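PDB 4H17: hydrolase, isochorismatase family from Pseudomonas putida KT2440, which probably acts as a hydrolase of the isochorismatase family, its exact substrate not established. Local coordinates for residues 21-25 and 63-67; 42-48 and 156-162. All coordinates share one frame; numbering follows the deposited sequence.

Interaction 1: residues 21-25 and 63-67; sequences LSHAS and GRPII
S25 and P65 come together where two neighbouring parallel strands, 24-29 and 66-71, begin, their CA atoms 5.0 Å apart, while R64 reaches back from the approach to the second strand to the turn at L21-A24. This is the start of a beta-alpha-beta unit of the Rossmann-like sheet, with helix 45-61 as the connection; G63 ends that helix in a Schellman motif, and R64 follows directly. The R64 guanidinium grips a single acceptor side-on: NE donates to A24 O at 3.2 Å and NH2 to the same oxygen at 3.0 Å. A24 O lies near the guanidinium plane, the NE bond arriving in the carbonyl plane and the NH2 bond from above it, with N-H...O angles of 140° and 148°. One face of the group is covered by S22 O, 3.1 Å above its centre, and the opposite face by P65 CD near the rim. Two bends along the side chain fold the arginine back over the turn, where R64 CG packs against L21 CD1 at 4.0 Å, the two side chains running antiparallel alongside one another. A leucine in place of R64 would probably leave A24 O without both of these donors and the L21-A24 turn less firmly tied to the chain leading into strand 66-71. Beyond the arginine, P65 CB rests 4.0 Å from S25 OG.

Interaction 2: residues 42-48 and 156-162; sequences LSGMDEA and DASATRD. With EDO (1,2-ethanediol), chain H.
The A159 methyl, CB, sits at the apolar centre, met by three side chains of 42-48: L42 through CB at 4.2 Å, M45 (a selenomethionine) through SE at 4.1 Å, and A48 through CB at 4.4 Å. The M45 chain bends at chi2 (-64°), which brings SE round to this methyl. L42 also spreads along 156-162, with CD2 against R161 CB, and F131 of strand 125-131 adjoins L42, M45 and A159. The contact lies where strand 150-159 runs out at its C-terminal end, beside the N-terminus of helix 45-61, with G44 as the N-cap; in an alpha/beta fold with a parallel sheet, this is the edge that commonly carries the active site. At the helix, A48 CA makes a CA-H...O contact with D156 O, 3.4 Å away, and N51 also donates to that oxygen. Further out, S43 N donates to T160 O at 2.8 Å, almost straight at 175°. Beside this bond a 1,2-ethanediol, probably picked up from the crystallisation solution, bridges the two backbones: T160 N donates to its O2, which in turn donates to S43 O at 2.9 Å. The R161 guanidinium leads away to a salt bridge with D185 of the second subunit.

In the fold
The two contacts lie on opposite sides of the chain's centre, their own centres 23 Å apart and their nearest atoms about 11 Å apart, without touching. Helix 45-61 connects them: its first turn belongs to interaction 2, and the chain leaves its far end at G63 to enter interaction 1. Both reach the six-stranded parallel sheet, interaction 1 where strands 24-29 and 66-71 start and interaction 2 where strand 150-159 finishes. Interaction 2, which holds the ethanediol and touches the second subunit through R161 and D162, is thus at the C-terminal edge, where parallel alpha/beta folds commonly carry their active site; interaction 1 is at the opposite edge.

Interaction 1: residues 21-25 and 63-67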
loop_
_atom_site.group_PDB
_atom_site.type_symbol
_atom_site.label_atom_id
_atom_site.label_comp_id
_atom_site.label_asym_id
_atom_site.label_seq_id
_atom_site.Cartn_x
_atom_site.Cartn_y
_atom_site.Cartn_z
ATOM N N LEU A 21 20.124 13.316 4.065
ATOM C CA LEU A 21 19.871 14.127 2.863
ATOM C C LEU A 21 21.111 14.163 1.946
ATOM O O LEU A 21 20.999 14.101 0.727
ATOM C CB LEU A 21 19.429 15.537 3.246
ATOM C CG LEU A 21 19.095 16.469 2.089
ATOM C CD1 LEU A 21 18.062 15.818 1.157
ATOM C CD2 LEU A 21 18.605 17.811 2.615
ATOM N N SER A 22 22.298 14.219 2.555
ATOM C CA SER A 22 23.560 14.306 1.847
ATOM C C SER A 22 23.861 13.105 0.970
ATOM O O SER A 22 24.686 13.216 0.045
ATOM C CB SER A 22 24.704 14.516 2.842
ATOM O OG SER A 22 24.845 13.437 3.747
ATOM N N HIS A 23 23.210 11.973 1.220
ATOM C CA HIS A 23 23.396 10.783 0.389
ATOM C C HIS A 23 22.109 10.331 -0.297
ATOM O O HIS A 23 22.032 9.215 -0.818
ATOM C CB HIS A 23 23.939 9.649 1.246
ATOM C CG HIS A 23 25.159 10.010 2.022
ATOM N ND1 HIS A 23 26.278 10.559 1.437
ATOM C CD2 HIS A 23 25.436 9.906 3.344
ATOM C CE1 HIS A 23 27.194 10.779 2.366
ATOM N NE2 HIS A 23 26.710 10.384 3.530
ATOM N N ALA A 24 21.128 11.219 -0.375
ATOM C CA ALA A 24 19.797 10.815 -0.836
ATOM C C ALA A 24 19.349 11.532 -2.096
ATOM O O ALA A 24 19.909 12.536 -2.457
ATOM C CB ALA A 24 18.780 11.049 0.272
ATOM N N SER A 25 18.333 10.956 -2.732
ATOM C CA SER A 25 17.524 11.635 -3.769
ATOM C C SER A 25 16.186 12.022 -3.110
ATOM O O SER A 25 15.595 11.219 -2.373
ATOM C CB SER A 25 17.228 10.738 -4.943
ATOM O OG SER A 25 18.385 10.279 -5.672
ATOM N N GLY A 63 22.697 20.729 -3.004
ATOM C CA GLY A 63 22.905 20.184 -4.356
ATOM C C GLY A 63 22.427 18.766 -4.609
ATOM O O GLY A 63 23.027 18.034 -5.416
ATOM N N ARG A 64 21.369 18.352 -3.927
ATOM C CA ARG A 64 20.861 16.983 -4.047
ATOM C C ARG A 64 19.905 16.852 -5.258
ATOM O O ARG A 64 19.283 17.818 -5.652
ATOM C CB ARG A 64 20.095 16.588 -2.791
ATOM C CG ARG A 64 20.854 16.857 -1.502
ATOM C CD ARG A 64 22.228 16.227 -1.492
ATOM N NE ARG A 64 22.142 14.823 -1.888
ATOM C CZ ARG A 64 23.089 14.143 -2.539
ATOM N NH1 ARG A 64 24.259 14.685 -2.844
ATOM N NH2 ARG A 64 22.892 12.874 -2.856
ATOM N N PRO A 65 19.782 15.629 -5.801
ATOM C CA PRO A 65 18.813 15.336 -6.860
ATOM C C PRO A 65 17.426 15.471 -6.338
ATOM O O PRO A 65 17.140 14.985 -5.206
ATOM C CB PRO A 65 19.136 13.884 -7.236
ATOM C CG PRO A 65 20.489 13.622 -6.704
ATOM C CD PRO A 65 20.556 14.426 -5.435
ATOM N N ILE A 66 16.568 16.148 -7.118
ATOM C CA ILE A 66 15.213 16.376 -6.707
ATOM C C ILE A 66 14.274 15.974 -7.833
ATOM O O ILE A 66 14.433 16.417 -8.985
ATOM C CB ILE A 66 14.964 17.869 -6.384
ATOM C CG1 ILE A 66 15.912 18.343 -5.269
ATOM C CG2 ILE A 66 13.498 18.134 -6.069
ATOM C CD1 ILE A 66 16.013 19.853 -5.133
ATOM N N ILE A 67 13.306 15.149 -7.481
ATOM C CA ILE A 67 12.309 14.607 -8.442
ATOM C C ILE A 67 10.911 15.024 -8.022
ATOM O O ILE A 67 10.482 14.785 -6.882
ATOM C CB ILE A 67 12.351 13.096 -8.485
ATOM C CG1 ILE A 67 13.718 12.624 -8.964
ATOM C CG2 ILE A 67 11.184 12.597 -9.322
ATOM C CD1 ILE A 67 13.980 11.132 -8.807
#

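Interaction 2: residues 42-48 and 156-162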
loop_
_atom_site.group_PDB
_atom_site.type_symbol
_atom_site.label_atom_id
_atom_site.label_comp_id
_atom_site.label_asym_id
_atom_site.label_seq_id
_atom_site.Cartn_x
_atom_site.Cartn_y
_atom_site.Cartn_z
ATOM N N LEU A 42 -6.962 18.389 1.360
ATOM C CA LEU A 42 -6.301 17.547 2.359
ATOM C C LEU A 42 -6.263 18.265 3.680
ATOM O O LEU A 42 -6.426 19.499 3.721
ATOM C CB LEU A 42 -4.923 17.070 1.944
ATOM C CG LEU A 42 -4.938 16.361 0.581
ATOM C CD1 LEU A 42 -3.514 15.932 0.227
ATOM C CD2 LEU A 42 -5.857 15.148 0.482
ATOM N N SER A 43 -6.048 17.499 4.747
ATOM C CA SER A 43 -6.006 18.059 6.092
ATOM C C SER A 43 -4.583 18.325 6.517
ATOM O O SER A 43 -3.683 17.582 6.171
ATOM C CB SER A 43 -6.647 17.117 7.113
ATOM O OG SER A 43 -8.001 16.901 6.822
ATOM N N GLY A 44 -4.396 19.401 7.276
ATOM C CA GLY A 44 -3.057 19.764 7.719
ATOM C C GLY A 44 -2.136 20.191 6.578
ATOM O O GLY A 44 -0.920 19.997 6.670
HETATM N N MSE A 45 -2.670 20.837 5.545
HETATM C CA MSE A 45 -1.855 21.196 4.399
HETATM C C MSE A 45 -0.921 22.319 4.645
HETATM O O MSE A 45 0.171 22.330 4.084
HETATM C CB MSE A 45 -2.626 21.590 3.136
HETATM C CG MSE A 45 -3.190 20.405 2.409
HETATM SE SE MSE A 45 -1.673 19.305 1.792
HETATM C CE MSE A 45 -1.555 19.908 -0.061
ATOM N N ASP A 46 -1.334 23.322 5.425
ATOM C CA ASP A 46 -0.437 24.460 5.682
ATOM C C ASP A 46 0.944 23.982 6.136
ATOM O O ASP A 46 1.996 24.442 5.620
ATOM C CB ASP A 46 -1.037 25.367 6.765
ATOM C CG ASP A 46 -2.166 26.209 6.256
ATOM O OD1 ASP A 46 -2.488 26.135 5.056
ATOM O OD2 ASP A 46 -2.753 26.951 7.070
ATOM N N GLU A 47 0.947 23.092 7.138
ATOM C CA GLU A 47 2.208 22.649 7.687
ATOM C C GLU A 47 2.914 21.639 6.832
ATOM O O GLU A 47 4.121 21.674 6.739
ATOM C CB GLU A 47 2.096 22.123 9.113
ATOM C CG GLU A 47 3.454 22.038 9.825
ATOM C CD GLU A 47 4.215 23.377 9.922
ATOM O OE1 GLU A 47 3.602 24.460 9.748
ATOM O OE2 GLU A 47 5.447 23.357 10.171
ATOM N N ALA A 48 2.164 20.749 6.169
ATOM C CA ALA A 48 2.808 19.820 5.239
ATOM C C ALA A 48 3.503 20.545 4.097
ATOM O O ALA A 48 4.666 20.222 3.779
ATOM C CB ALA A 48 1.830 18.825 4.676
ATOM N N ASP A 156 5.501 14.448 8.343
ATOM C CA ASP A 156 4.918 15.793 8.495
ATOM C C ASP A 156 5.073 16.676 7.246
ATOM O O ASP A 156 4.711 17.843 7.231
ATOM C CB ASP A 156 5.410 16.473 9.790
ATOM C CG ASP A 156 6.912 16.667 9.832
ATOM O OD1 ASP A 156 7.619 16.327 8.869
ATOM O OD2 ASP A 156 7.392 17.171 10.875
ATOM N N ALA A 157 5.487 16.030 6.164
ATOM C CA ALA A 157 5.570 16.636 4.825
ATOM C C ALA A 157 4.682 15.831 3.867
ATOM O O ALA A 157 4.938 15.754 2.649
ATOM C CB ALA A 157 6.986 16.659 4.343
ATOM N N SER A 158 3.658 15.226 4.432
ATOM C CA SER A 158 2.711 14.385 3.686
ATOM C C SER A 158 1.358 14.557 4.357
ATOM O O SER A 158 1.271 14.944 5.547
ATOM C CB SER A 158 3.205 12.940 3.663
ATOM O OG SER A 158 2.264 12.054 3.004
ATOM N N ALA A 159 0.280 14.286 3.631
ATOM C CA ALA A 159 -1.040 14.456 4.152
ATOM C C ALA A 159 -2.040 13.609 3.437
ATOM O O ALA A 159 -1.788 13.090 2.342
ATOM C CB ALA A 159 -1.463 15.923 4.080
ATOM N N THR A 160 -3.206 13.527 4.034
ATOM C CA THR A 160 -4.332 12.859 3.440
ATOM C C THR A 160 -5.640 13.586 3.817
ATOM O O THR A 160 -5.631 14.774 4.236
ATOM C CB THR A 160 -4.311 11.370 3.801
ATOM O OG1 THR A 160 -5.359 10.689 3.100
ATOM C CG2 THR A 160 -4.463 11.169 5.268
ATOM N N ARG A 161 -6.749 12.918 3.541
ATOM C CA ARG A 161 -8.075 13.468 3.853
ATOM C C ARG A 161 -8.940 12.481 4.656
ATOM O O ARG A 161 -8.592 11.305 4.834
ATOM C CB ARG A 161 -8.749 13.900 2.577
ATOM C CG ARG A 161 -9.269 12.741 1.714
ATOM C CD ARG A 161 -9.806 13.199 0.359
ATOM N NE ARG A 161 -10.798 12.266 -0.212
ATOM C CZ ARG A 161 -10.527 11.070 -0.734
ATOM N NH1 ARG A 161 -9.274 10.617 -0.812
ATOM N NH2 ARG A 161 -11.539 10.338 -1.182
ATOM N N ASP A 162 -10.050 12.989 5.201
ATOM C CA ASP A 162 -11.049 12.148 5.810
ATOM C C ASP A 162 -11.512 11.106 4.816
ATOM O O ASP A 162 -11.861 11.441 3.674
ATOM C CB ASP A 162 -12.285 12.947 6.247
ATOM C CG ASP A 162 -12.047 13.905 7.417
ATOM O OD1 ASP A 162 -10.960 13.993 7.968
ATOM O OD2 ASP A 162 -13.025 14.587 7.785
HETATM C C1 EDO H . -3.202 14.789 9.015
HETATM O O1 EDO H . -3.869 16.064 9.075
HETATM C C2 EDO H . -2.497 14.714 7.663
HETATM O O2 EDO H . -3.412 14.758 6.566
#